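Local coordinates for protein Exo-beta-1,4-mannosidase (PDB 4LYP) that removes terminal mannose units from beta-1,4-linked mannosides as a family 5 glycoside hydrolase, and also has transglycosylation activity, at residues 245-250 with 265-270; 231-236 with 252-257; 306-311 with 338-343; 89-94 with 428-433. One frame throughout, in Å; residues are numbered along the deposited sequence. Where two conformers were deposited one is given.

Interaction 1 (245-250 with 265-270)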
loop_
_atom_site.group_PDB
_atom_site.type_symbol
_atom_site.label_atom_id
_atom_site.label_comp_id
_atom_site.label_asym_id
_atom_site.label_seq_id
_atom_site.Cartn_x
_atom_site.Cartn_y
_atom_site.Cartn_z
ATOM N N SER A 245 -16.806 3.604 14.779
ATOM C CA SER A 245 -17.731 2.451 14.694
ATOM C C SER A 245 -17.547 1.673 13.395
ATOM O O SER A 245 -17.754 0.467 13.358
ATOM C CB SER A 245 -19.180 2.968 14.774
ATOM O OG SER A 245 -19.435 3.975 13.762
ATOM N N TRP A 246 -17.151 2.364 12.305
ATOM C CA TRP A 246 -16.925 1.667 11.026
ATOM C C TRP A 246 -15.647 0.827 11.119
ATOM O O TRP A 246 -15.647 -0.340 10.717
ATOM C CB TRP A 246 -16.883 2.666 9.902
ATOM C CG TRP A 246 -16.572 2.100 8.565
ATOM C CD1 TRP A 246 -17.442 1.486 7.726
ATOM C CD2 TRP A 246 -15.261 2.100 7.891
ATOM N NE1 TRP A 246 -16.803 1.101 6.553
ATOM C CE2 TRP A 246 -15.474 1.470 6.611
ATOM C CE3 TRP A 246 -13.983 2.548 8.242
ATOM C CZ2 TRP A 246 -14.452 1.307 5.696
ATOM C CZ3 TRP A 246 -12.971 2.436 7.273
ATOM C CH2 TRP A 246 -13.202 1.780 6.034
ATOM N N PHE A 247 -14.570 1.391 11.694
ATOM C CA PHE A 247 -13.391 0.599 11.907
ATOM C C PHE A 247 -13.702 -0.596 12.765
ATOM O O PHE A 247 -13.187 -1.710 12.484
ATOM C CB PHE A 247 -12.287 1.412 12.567
ATOM C CG PHE A 247 -11.633 2.391 11.640
ATOM C CD1 PHE A 247 -10.710 1.967 10.644
ATOM C CD2 PHE A 247 -11.918 3.784 11.721
ATOM C CE1 PHE A 247 -10.101 2.866 9.808
ATOM C CE2 PHE A 247 -11.278 4.676 10.854
ATOM C CZ PHE A 247 -10.365 4.213 9.906
ATOM N N GLU A 248 -14.473 -0.436 13.840
ATOM C CA GLU A 248 -14.780 -1.578 14.719
ATOM C C GLU A 248 -15.516 -2.661 13.946
ATOM O O GLU A 248 -15.217 -3.856 13.984
ATOM C CB GLU A 248 -15.646 -1.084 15.902
ATOM C CG GLU A 248 -16.055 -2.191 16.861
ATOM C CD GLU A 248 -14.840 -2.676 17.536
ATOM O OE1 GLU A 248 -13.978 -1.881 17.987
ATOM O OE2 GLU A 248 -14.774 -3.877 17.664
ATOM N N GLU A 249 -16.521 -2.243 13.170
ATOM C CA GLU A 249 -17.345 -3.233 12.505
ATOM C C GLU A 249 -16.585 -3.961 11.399
ATOM O O GLU A 249 -16.716 -5.176 11.263
ATOM C CB GLU A 249 -18.579 -2.489 11.961
ATOM C CG GLU A 249 -19.787 -3.370 11.769
ATOM C CD GLU A 249 -19.991 -3.376 10.339
ATOM O OE1 GLU A 249 -20.988 -2.828 9.757
ATOM O OE2 GLU A 249 -19.043 -3.876 9.786
ATOM N N ILE A 250 -15.872 -3.218 10.545
ATOM C CA ILE A 250 -15.230 -3.886 9.421
ATOM C C ILE A 250 -14.078 -4.729 9.900
ATOM O O ILE A 250 -13.842 -5.827 9.391
ATOM C CB ILE A 250 -14.828 -2.912 8.289
ATOM C CG1 ILE A 250 -15.913 -2.013 7.734
ATOM C CG2 ILE A 250 -14.257 -3.738 7.097
ATOM C CD1 ILE A 250 -17.071 -2.820 7.131
ATOM N N ALA A 265 -5.751 -1.209 9.439
ATOM C CA ALA A 265 -6.682 -0.184 9.050
ATOM C C ALA A 265 -6.313 0.566 7.787
ATOM O O ALA A 265 -7.172 1.234 7.215
ATOM C CB ALA A 265 -6.832 0.810 10.182
ATOM N N GLY A 266 -5.040 0.593 7.365
ATOM C CA GLY A 266 -4.583 1.363 6.186
ATOM C C GLY A 266 -4.491 2.844 6.359
ATOM O O GLY A 266 -4.504 3.566 5.330
ATOM N N LEU A 267 -4.405 3.346 7.600
ATOM C CA LEU A 267 -4.438 4.766 7.812
ATOM C C LEU A 267 -3.133 5.474 7.468
ATOM O O LEU A 267 -2.031 4.940 7.666
ATOM C CB LEU A 267 -4.723 5.055 9.294
ATOM C CG LEU A 267 -5.379 6.375 9.599
ATOM C CD1 LEU A 267 -6.878 6.366 9.217
ATOM C CD2 LEU A 267 -5.153 6.821 11.050
ATOM N N GLU A 268 -3.294 6.741 7.052
ATOM C CA GLU A 268 -2.102 7.635 6.862
ATOM C C GLU A 268 -1.452 8.027 8.176
ATOM O O GLU A 268 -0.253 8.269 8.253
ATOM C CB GLU A 268 -2.504 8.901 6.155
ATOM C CG GLU A 268 -2.969 8.749 4.686
ATOM C CD GLU A 268 -3.878 9.907 4.297
ATOM O OE1 GLU A 268 -3.497 10.796 3.549
ATOM O OE2 GLU A 268 -5.049 9.929 4.811
ATOM N N SER A 269 -2.290 8.248 9.228
ATOM C CA SER A 269 -1.837 8.871 10.458
ATOM C C SER A 269 -1.270 10.264 10.183
ATOM O O SER A 269 -0.233 10.654 10.735
ATOM C CB SER A 269 -0.867 7.990 11.220
ATOM O OG SER A 269 -1.484 6.764 11.551
ATOM N N LYS A 270 -1.952 11.051 9.357
ATOM C CA LYS A 270 -1.481 12.356 8.953
ATOM C C LYS A 270 -1.993 13.463 9.816
ATOM O O LYS A 270 -1.596 14.608 9.623
ATOM C CB LYS A 270 -1.754 12.631 7.534
ATOM C CG LYS A 270 -3.083 12.903 7.106
ATOM C CD LYS A 270 -3.130 13.479 5.600
ATOM C CE LYS A 270 -2.804 14.877 5.090
ATOM N NZ LYS A 270 -3.518 15.115 3.753
#
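On the inner side of helix 244-257, F247 reaches across to A265 and L267, in the loop that leaves strand 262-264 and leads to helix 273-280. A chi1 of -74° keeps its CG beside the backbone N and points the ring at the loop, where CD1, CE1 and CZ meet it. F247 CE1 lies 3.9 Å from A265 CB, and F247 CD1 is hardly farther from the same methyl. At the next position of the ring F247 CZ touches L267 CD1 at 4.2 Å, the leucine crossing the phenylalanine at about a right angle. A265 CB and L267 CD1 both come at the ring obliquely to its plane. One face of the ring is taken within its own helix by W246, whose CE3 stands 4.0 Å above the ring centre of F247. In this TIM barrel the helix links strands 230-234 and 262-264, so the contact fastens it to the loop following the second of them. A small methyl suits A265, where the chain passes close to the helix, while L267 has the length to reach back from farther along and also packs on A279. Between them G266 takes a positive phi, 74°, easy for glycine, and its backbone is hydrogen-bonded to E238, which lines a guanidine site; the side chain of L267 is about 11 Å from a bound guanidine.

Interaction 2 (231-236 with 252-257)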
loop_
_atom_site.group_PDB
_atom_site.type_symbol
_atom_site.label_atom_id
_atom_site.label_comp_id
_atom_site.label_asym_id
_atom_site.label_seq_id
_atom_site.Cartn_x
_atom_site.Cartn_y
_atom_site.Cartn_z
ATOM N N MET A 231 0.311 -11.837 5.380
ATOM C CA MET A 231 0.571 -11.278 6.699
ATOM C C MET A 231 -0.686 -10.680 7.290
ATOM O O MET A 231 -0.970 -10.835 8.501
ATOM C CB MET A 231 1.687 -10.213 6.582
ATOM C CG MET A 231 1.757 -9.359 7.846
ATOM S SD MET A 231 3.195 -8.272 7.783
ATOM C CE MET A 231 2.746 -7.019 8.996
ATOM N N SER A 232 -1.372 -9.866 6.516
ATOM C CA SER A 232 -2.523 -9.149 7.058
ATOM C C SER A 232 -3.567 -8.865 5.994
ATOM O O SER A 232 -3.235 -8.760 4.786
ATOM C CB SER A 232 -2.093 -7.843 7.763
ATOM O OG SER A 232 -1.576 -6.986 6.784
ATOM N N TRP A 233 -4.798 -8.713 6.444
ATOM C CA TRP A 233 -5.897 -8.131 5.642
ATOM C C TRP A 233 -6.007 -6.691 6.058
ATOM O O TRP A 233 -6.086 -6.381 7.245
ATOM C CB TRP A 233 -7.210 -8.810 5.967
ATOM C CG TRP A 233 -7.173 -10.259 5.588
ATOM C CD1 TRP A 233 -7.037 -11.370 6.427
ATOM C CD2 TRP A 233 -7.211 -10.801 4.251
ATOM N NE1 TRP A 233 -6.958 -12.523 5.681
ATOM C CE2 TRP A 233 -7.067 -12.223 4.357
ATOM C CE3 TRP A 233 -7.369 -10.220 2.980
ATOM C CZ2 TRP A 233 -7.054 -13.038 3.248
ATOM C CZ3 TRP A 233 -7.342 -11.033 1.874
ATOM C CH2 TRP A 233 -7.206 -12.437 2.010
ATOM N N GLN A 234 -6.007 -5.785 5.083
ATOM C CA GLN A 234 -6.068 -4.337 5.372
ATOM C C GLN A 234 -7.382 -3.787 4.874
ATOM O O GLN A 234 -7.733 -3.999 3.696
ATOM C CB GLN A 234 -4.866 -3.645 4.759
ATOM C CG GLN A 234 -4.898 -2.136 4.971
ATOM C CD GLN A 234 -3.540 -1.610 4.605
ATOM O OE1 GLN A 234 -3.284 -1.313 3.410
ATOM N NE2 GLN A 234 -2.623 -1.514 5.585
ATOM N N ILE A 235 -8.124 -3.131 5.780
ATOM C CA ILE A 235 -9.493 -2.681 5.437
ATOM C C ILE A 235 -9.497 -1.973 4.061
ATOM O O ILE A 235 -10.241 -2.329 3.133
ATOM C CB ILE A 235 -10.035 -1.782 6.526
ATOM C CG1 ILE A 235 -10.258 -2.521 7.856
ATOM C CG2 ILE A 235 -11.393 -1.185 6.042
ATOM C CD1 ILE A 235 -10.597 -1.605 9.031
ATOM N N ALA A 236 -8.708 -0.888 3.970
ATOM C CA ALA A 236 -8.729 -0.096 2.757
ATOM C C ALA A 236 -7.546 0.835 2.829
ATOM O O ALA A 236 -7.045 1.209 3.875
ATOM C CB ALA A 236 -10.021 0.758 2.606
ATOM N N THR A 252 -13.795 -6.328 12.660
ATOM C CA THR A 252 -14.321 -7.537 13.299
ATOM C C THR A 252 -14.827 -8.491 12.216
ATOM O O THR A 252 -14.610 -9.700 12.297
ATOM C CB THR A 252 -15.465 -7.136 14.263
ATOM O OG1 THR A 252 -14.874 -6.415 15.299
ATOM C CG2 THR A 252 -16.204 -8.387 14.860
ATOM N N PHE A 253 -15.462 -7.959 11.160
ATOM C CA PHE A 253 -15.916 -8.781 10.042
ATOM C C PHE A 253 -14.719 -9.494 9.408
ATOM O O PHE A 253 -14.740 -10.688 9.139
ATOM C CB PHE A 253 -16.629 -7.917 8.982
ATOM C CG PHE A 253 -17.077 -8.664 7.788
ATOM C CD1 PHE A 253 -18.308 -9.311 7.781
ATOM C CD2 PHE A 253 -16.254 -8.784 6.665
ATOM C CE1 PHE A 253 -18.714 -10.033 6.633
ATOM C CE2 PHE A 253 -16.651 -9.513 5.590
ATOM C CZ PHE A 253 -17.874 -10.127 5.557
ATOM N N ILE A 254 -13.633 -8.729 9.146
ATOM C CA ILE A 254 -12.459 -9.286 8.493
ATOM C C ILE A 254 -11.810 -10.373 9.388
ATOM O O ILE A 254 -11.471 -11.434 8.884
ATOM C CB ILE A 254 -11.419 -8.170 8.169
ATOM C CG1 ILE A 254 -11.986 -7.288 7.090
ATOM C CG2 ILE A 254 -10.072 -8.723 7.773
ATOM C CD1 ILE A 254 -11.171 -6.033 6.863
ATOM N N LYS A 255 -11.696 -10.085 10.690
ATOM C CA LYS A 255 -11.077 -11.036 11.603
ATOM C C LYS A 255 -11.890 -12.324 11.697
ATOM O O LYS A 255 -11.347 -13.435 11.649
ATOM C CB LYS A 255 -10.954 -10.392 12.989
ATOM C CG LYS A 255 -10.287 -11.322 13.989
ATOM C CD LYS A 255 -8.839 -11.655 13.829
ATOM C CE LYS A 255 -7.971 -10.464 14.054
ATOM N NZ LYS A 255 -6.452 -10.809 14.078
ATOM N N LYS A 256 -13.219 -12.206 11.806
ATOM C CA LYS A 256 -14.050 -13.414 11.868
ATOM C C LYS A 256 -13.960 -14.200 10.516
ATOM O O LYS A 256 -14.004 -15.419 10.504
ATOM C CB LYS A 256 -15.499 -13.020 12.157
ATOM C CG LYS A 256 -15.716 -12.586 13.646
ATOM C CD LYS A 256 -17.183 -12.340 13.932
ATOM C CE LYS A 256 -17.560 -12.210 15.431
ATOM N NZ LYS A 256 -16.910 -11.120 16.173
ATOM N N GLY A 257 -13.751 -13.453 9.408
ATOM C CA GLY A 257 -13.620 -14.132 8.121
ATOM C C GLY A 257 -12.312 -14.913 7.970
ATOM O O GLY A 257 -12.276 -15.879 7.239
#
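Apolar contact alone joins W233 and I235 to I254, whose branched side chain divides its two arms between them. The CG2 arm, set anti to the backbone N, presses on the root of the tryptophan: I254 CG2 is 3.4 Å from W233 CB, a close approach for two carbons, and 3.9 Å from W233 CG. The methyl thus sits where the indole joins its stem, reaching the ring obliquely. The other arm is extended (chi2 170°) and carries I254 CD1 to 3.8 Å from I235 CG1, with the same methyl 4.0 Å from I235 CA. A beta-branched residue fits here because its two arms spread along the strand direction and fill the space beside two residues at once. W233 points its CB at the helix, so its stem meets I254 while the indole runs on to helix 197-213, and its ring meets that of H261 at a steep angle.

Polar groups lie around this apolar centre. Q234 points the opposite way, into the barrel, where its amide bonds to R97, T148, S264 and E336; a glutamine suits that place because it can both give and accept hydrogen bonds. On the helix, I254 O receives a hydrogen bond from Q213, and K255 forms a salt bridge with D286.

Strand 230-234 and helix 244-257 are the first two elements of a beta-alpha-beta unit completed by strand 262-264. W233 also touches strand 144-148 alongside, while I235 continues the packing along helix 244-257 to W246, F247 and I250.

Interaction 3 (306-311 with 338-343)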
loop_
_atom_site.group_PDB
_atom_site.type_symbol
_atom_site.label_atom_id
_atom_site.label_comp_id
_atom_site.label_asym_id
_atom_site.label_seq_id
_atom_site.Cartn_x
_atom_site.Cartn_y
_atom_site.Cartn_z
ATOM N N ASP A 306 16.675 23.928 -2.460
ATOM C CA ASP A 306 17.001 24.068 -1.052
ATOM C C ASP A 306 15.954 23.435 -0.157
ATOM O O ASP A 306 15.968 23.638 1.072
ATOM C CB ASP A 306 17.143 25.554 -0.673
ATOM C CG ASP A 306 18.214 26.235 -1.484
ATOM O OD1 ASP A 306 19.288 25.599 -1.716
ATOM O OD2 ASP A 306 17.983 27.390 -1.906
ATOM N N GLY A 307 15.000 22.683 -0.725
ATOM C CA GLY A 307 13.850 22.199 0.060
ATOM C C GLY A 307 14.085 20.936 0.863
ATOM O O GLY A 307 13.185 20.540 1.620
ATOM N N LEU A 308 15.243 20.274 0.753
ATOM C CA LEU A 308 15.337 18.959 1.361
ATOM C C LEU A 308 15.447 18.967 2.891
ATOM O O LEU A 308 14.819 18.147 3.565
ATOM C CB LEU A 308 16.443 18.112 0.747
ATOM C CG LEU A 308 16.497 16.636 1.137
ATOM C CD1 LEU A 308 15.197 15.938 0.762
ATOM C CD2 LEU A 308 17.746 16.002 0.539
ATOM N N PRO A 309 16.236 19.858 3.506
ATOM C CA PRO A 309 16.370 19.804 4.975
ATOM C C PRO A 309 14.993 19.863 5.691
ATOM O O PRO A 309 14.763 19.083 6.638
ATOM C CB PRO A 309 17.212 21.070 5.327
ATOM C CG PRO A 309 18.160 21.094 4.103
ATOM C CD PRO A 309 17.224 20.793 2.919
ATOM N N HIS A 310 14.072 20.732 5.241
ATOM C CA HIS A 310 12.782 20.786 5.915
ATOM C C HIS A 310 12.023 19.457 5.743
ATOM O O HIS A 310 11.344 19.040 6.677
ATOM C CB HIS A 310 11.976 21.942 5.322
ATOM C CG HIS A 310 10.604 22.118 5.926
ATOM N ND1 HIS A 310 10.408 22.207 7.280
ATOM C CD2 HIS A 310 9.375 22.220 5.354
ATOM C CE1 HIS A 310 9.101 22.469 7.515
ATOM N NE2 HIS A 310 8.481 22.458 6.380
ATOM N N ALA A 311 12.122 18.787 4.567
ATOM C CA ALA A 311 11.473 17.487 4.429
ATOM C C ALA A 311 12.109 16.446 5.341
ATOM O O ALA A 311 11.393 15.622 5.956
ATOM C CB ALA A 311 11.573 17.024 2.970
ATOM N N PHE A 338 5.810 5.740 1.930
ATOM C CA PHE A 338 6.488 7.047 1.891
ATOM C C PHE A 338 7.181 7.139 0.567
ATOM O O PHE A 338 7.504 6.102 -0.049
ATOM C CB PHE A 338 7.490 7.247 3.062
ATOM C CG PHE A 338 8.735 6.434 2.934
ATOM C CD1 PHE A 338 8.787 5.057 3.219
ATOM C CD2 PHE A 338 9.895 7.043 2.433
ATOM C CE1 PHE A 338 9.944 4.311 3.015
ATOM C CE2 PHE A 338 11.063 6.271 2.246
ATOM C CZ PHE A 338 11.084 4.928 2.550
ATOM N N GLY A 339 7.516 8.362 0.149
ATOM C CA GLY A 339 8.243 8.468 -1.127
ATOM C C GLY A 339 8.568 9.924 -1.399
ATOM O O GLY A 339 8.203 10.850 -0.692
ATOM N N MET A 340 9.352 10.108 -2.486
ATOM C CA MET A 340 9.811 11.441 -2.912
ATOM C C MET A 340 10.061 11.380 -4.422
ATOM O O MET A 340 10.449 10.343 -4.958
ATOM C CB MET A 340 11.049 11.854 -2.117
ATOM C CG MET A 340 11.610 13.181 -2.514
ATOM S SD MET A 340 12.870 13.829 -1.377
ATOM C CE MET A 340 11.824 14.432 -0.032
ATOM N N ALA A 341 9.844 12.551 -5.033
ATOM C CA ALA A 341 10.028 12.756 -6.468
ATOM C C ALA A 341 11.517 12.741 -6.833
ATOM O O ALA A 341 12.421 12.819 -5.990
ATOM C CB ALA A 341 9.440 14.108 -6.838
ATOM N N ARG A 342 11.739 12.682 -8.147
ATOM C CA ARG A 342 13.097 12.837 -8.725
ATOM C C ARG A 342 13.494 14.288 -8.627
ATOM O O ARG A 342 12.749 15.154 -8.165
ATOM C CB ARG A 342 13.110 12.308 -10.142
ATOM C CG ARG A 342 12.438 10.912 -10.310
ATOM C CD ARG A 342 12.626 10.282 -11.671
ATOM N NE ARG A 342 13.918 9.585 -11.839
ATOM C CZ ARG A 342 14.115 8.333 -11.467
ATOM N NH1 ARG A 342 15.313 7.764 -11.778
ATOM N NH2 ARG A 342 13.209 7.622 -10.786
ATOM N N ASP A 343 14.752 14.565 -9.061
ATOM C CA ASP A 343 15.367 15.891 -8.861
ATOM C C ASP A 343 14.873 16.995 -9.814
ATOM O O ASP A 343 15.634 17.565 -10.616
ATOM C CB ASP A 343 16.895 15.786 -9.013
ATOM C CG ASP A 343 17.622 15.117 -7.855
ATOM O OD1 ASP A 343 17.061 15.028 -6.703
ATOM O OD2 ASP A 343 18.804 14.773 -8.041
#
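L308 and M340 form the tighter half of this contact, and A311 adds a looser touch at the methyl of the methionine. L308 CD1 lies 3.8 Å from both SD and CE of M340, so one leucine methyl rests against the whole end of the thioether. A311 CB touches M340 CE alone, at 4.0 Å. The methionine runs out extended from its backbone and then turns at the sulfur, chi3 -77°, which brings CE within touch of both the leucine and the alanine. An unbranched, flexible chain suits a position where the backbones stay far apart, 9.7 Å between the CA atoms of A311 and M340; the small alanine leaves room for its methyl. Y367 of helix 362-380 lies against both M340 and A311, and L308 also meets H363 and E366. P309, H310 and, just before, D306 are exposed on the far side of the helical turn; D306 and H310 are polar, and P309 suits a first turn, where its missing N-H costs no bond. In this TIM barrel the loop after strand 333-338 packs on the start of helix 308-329, at the barrel end where such enzymes carry the active site.

Interaction 4 (89-94 with 428-433)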
loop_
_atom_site.group_PDB
_atom_site.type_symbol
_atom_site.label_atom_id
_atom_site.label_comp_id
_atom_site.label_asym_id
_atom_site.label_seq_id
_atom_site.Cartn_x
_atom_site.Cartn_y
_atom_site.Cartn_z
ATOM N N ALA A 89 13.404 -9.472 -4.096
ATOM C CA ALA A 89 14.020 -10.444 -3.187
ATOM C C ALA A 89 15.512 -10.187 -3.111
ATOM O O ALA A 89 16.113 -10.192 -2.030
ATOM C CB ALA A 89 13.776 -11.852 -3.666
ATOM N N GLU A 90 16.149 -9.846 -4.252
ATOM C CA GLU A 90 17.612 -9.597 -4.294
ATOM C C GLU A 90 17.940 -8.311 -3.543
ATOM O O GLU A 90 19.046 -8.205 -3.021
ATOM C CB GLU A 90 18.095 -9.592 -5.762
ATOM C CG GLU A 90 18.042 -11.065 -6.312
ATOM C CD GLU A 90 18.204 -11.151 -7.805
ATOM O OE1 GLU A 90 18.042 -10.122 -8.571
ATOM O OE2 GLU A 90 18.354 -12.307 -8.246
ATOM N N MET A 91 17.024 -7.371 -3.476
ATOM C CA MET A 91 17.255 -6.197 -2.674
ATOM C C MET A 91 16.833 -6.351 -1.213
ATOM O O MET A 91 16.848 -5.356 -0.461
ATOM C CB MET A 91 16.733 -4.914 -3.287
ATOM C CG MET A 91 15.307 -4.689 -3.302
ATOM S SD MET A 91 14.863 -3.065 -4.143
ATOM C CE MET A 91 14.951 -3.808 -5.620
ATOM N N GLY A 92 16.533 -7.575 -0.798
ATOM C CA GLY A 92 16.318 -7.834 0.607
ATOM C C GLY A 92 14.874 -7.664 1.072
ATOM O O GLY A 92 14.636 -7.610 2.289
ATOM N N ILE A 93 13.904 -7.508 0.164
ATOM C CA ILE A 93 12.503 -7.258 0.572
ATOM C C ILE A 93 11.896 -8.575 1.052
ATOM O O ILE A 93 11.968 -9.614 0.374
ATOM C CB ILE A 93 11.740 -6.575 -0.591
ATOM C CG1 ILE A 93 12.251 -5.110 -0.774
ATOM C CG2 ILE A 93 10.236 -6.767 -0.514
ATOM C CD1 ILE A 93 12.028 -4.551 -2.188
ATOM N N ASN A 94 11.166 -8.485 2.171
ATOM C CA ASN A 94 10.450 -9.640 2.714
ATOM C C ASN A 94 8.924 -9.433 2.747
ATOM O O ASN A 94 8.211 -10.350 3.202
ATOM C CB ASN A 94 10.939 -10.091 4.079
ATOM C CG ASN A 94 10.506 -9.168 5.198
ATOM O OD1 ASN A 94 10.045 -8.027 4.934
ATOM N ND2 ASN A 94 10.710 -9.570 6.432
ATOM N N THR A 428 19.510 4.587 -8.535
ATOM C CA THR A 428 20.521 4.683 -7.450
ATOM C C THR A 428 19.902 4.377 -6.083
ATOM O O THR A 428 20.560 3.936 -5.154
ATOM C CB THR A 428 21.216 6.033 -7.436
ATOM O OG1 THR A 428 20.203 7.035 -7.384
ATOM C CG2 THR A 428 22.031 6.262 -8.695
ATOM N N THR A 429 18.560 4.531 -5.970
ATOM C CA THR A 429 17.889 4.261 -4.705
ATOM C C THR A 429 17.880 2.808 -4.350
ATOM O O THR A 429 17.777 2.471 -3.137
ATOM C CB THR A 429 16.430 4.736 -4.817
ATOM O OG1 THR A 429 16.356 5.902 -5.661
ATOM C CG2 THR A 429 15.837 5.034 -3.434
ATOM N N VAL A 430 18.008 1.897 -5.333
ATOM C CA VAL A 430 17.954 0.480 -5.053
ATOM C C VAL A 430 19.036 0.060 -4.034
ATOM O O VAL A 430 18.733 -0.696 -3.117
ATOM C CB VAL A 430 18.035 -0.319 -6.341
ATOM C CG1 VAL A 430 18.221 -1.840 -6.071
ATOM C CG2 VAL A 430 16.782 -0.072 -7.183
ATOM N N GLN A 431 20.260 0.570 -4.176
ATOM C CA GLN A 431 21.344 0.131 -3.280
ATOM C C GLN A 431 21.024 0.613 -1.842
ATOM O O GLN A 431 21.332 -0.084 -0.861
ATOM C CB GLN A 431 22.690 0.654 -3.732
ATOM C CG GLN A 431 23.847 0.188 -2.839
ATOM C CD GLN A 431 24.094 -1.288 -2.941
ATOM O OE1 GLN A 431 24.244 -1.776 -4.058
ATOM N NE2 GLN A 431 24.130 -2.036 -1.795
ATOM N N ILE A 432 20.436 1.806 -1.706
ATOM C CA ILE A 432 20.079 2.309 -0.416
ATOM C C ILE A 432 18.994 1.460 0.255
ATOM O O ILE A 432 19.019 1.161 1.467
ATOM C CB ILE A 432 19.645 3.767 -0.565
ATOM C CG1 ILE A 432 20.939 4.606 -0.921
ATOM C CG2 ILE A 432 18.974 4.310 0.705
ATOM C CD1 ILE A 432 20.580 5.950 -1.451
ATOM N N ILE A 433 18.007 1.024 -0.526
ATOM C CA ILE A 433 16.979 0.101 -0.061
ATOM C C ILE A 433 17.593 -1.221 0.351
ATOM O O ILE A 433 17.279 -1.786 1.427
ATOM C CB ILE A 433 15.900 -0.067 -1.130
ATOM C CG1 ILE A 433 15.165 1.249 -1.368
ATOM C CG2 ILE A 433 14.948 -1.196 -0.741
ATOM C CD1 ILE A 433 14.449 1.294 -2.698
#
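The bond from G92 N to A89 O, 2.9 Å long, closes the end of helix 78-90 beside M91, which packs on V430 and I433. It belongs to a Schellman motif: I93 N also bonds back into the helix, and G92, with a phi of 90°, is the C-prime residue. Glycine is suited to that backbone, since a side chain there would press on the carbonyl O of the residue before. Just past the helix end, M91 directs its side chain at the opposing helix. With chi1 at 73° its CG takes the crowded position between the backbone N and the carbonyl carbon; the chain then runs straight before bending at the sulfur. M91 CE comes to 3.8 Å from V430 CG1, and M91 SD stands 4.1 Å from the same methyl. M91 SD also touches I433 CG2 at 3.9 Å. The methionine crosses the valine at about a right angle and lies slantwise to the isoleucine. V430 and I433 are three residues apart and so project from neighbouring turns of one helix side; their branched methyls meet the thioether of a flexible methionine. M91 also rests on Y392 of strand 386-394, while its carbonyl O accepts a hydrogen bond from N437, farther along helix 429-448. In the TIM barrel strands 53-61 and 386-394 lie side by side where the barrel closes, and the contact repeats that closure outside, joining helix 78-90, after barrel strand 53-61, to helix 429-448, after strand 386-394.

In the fold
From the N terminus, the end of helix 78-90 is the first partner met, but it waits 333 residues for helix 429-448; interaction 4 closes a loop that holds all the others. Inside it, interactions 1 and 2 cross, because strand 230-234 and the loop after strand 262-264 take turns in reaching helix 244-257. They touch directly and share that helix. Interaction 3 comes next in series, joining helix 308-329 to the loop after the next strand, 333-338, with nearest atoms about 9 Å from interaction 1. Interactions 1 and 2, which pack one beta-alpha-beta unit, lie opposite interaction 4 across the chain's centre; interaction 4 joins the first and last beta-alpha units, closing the barrel.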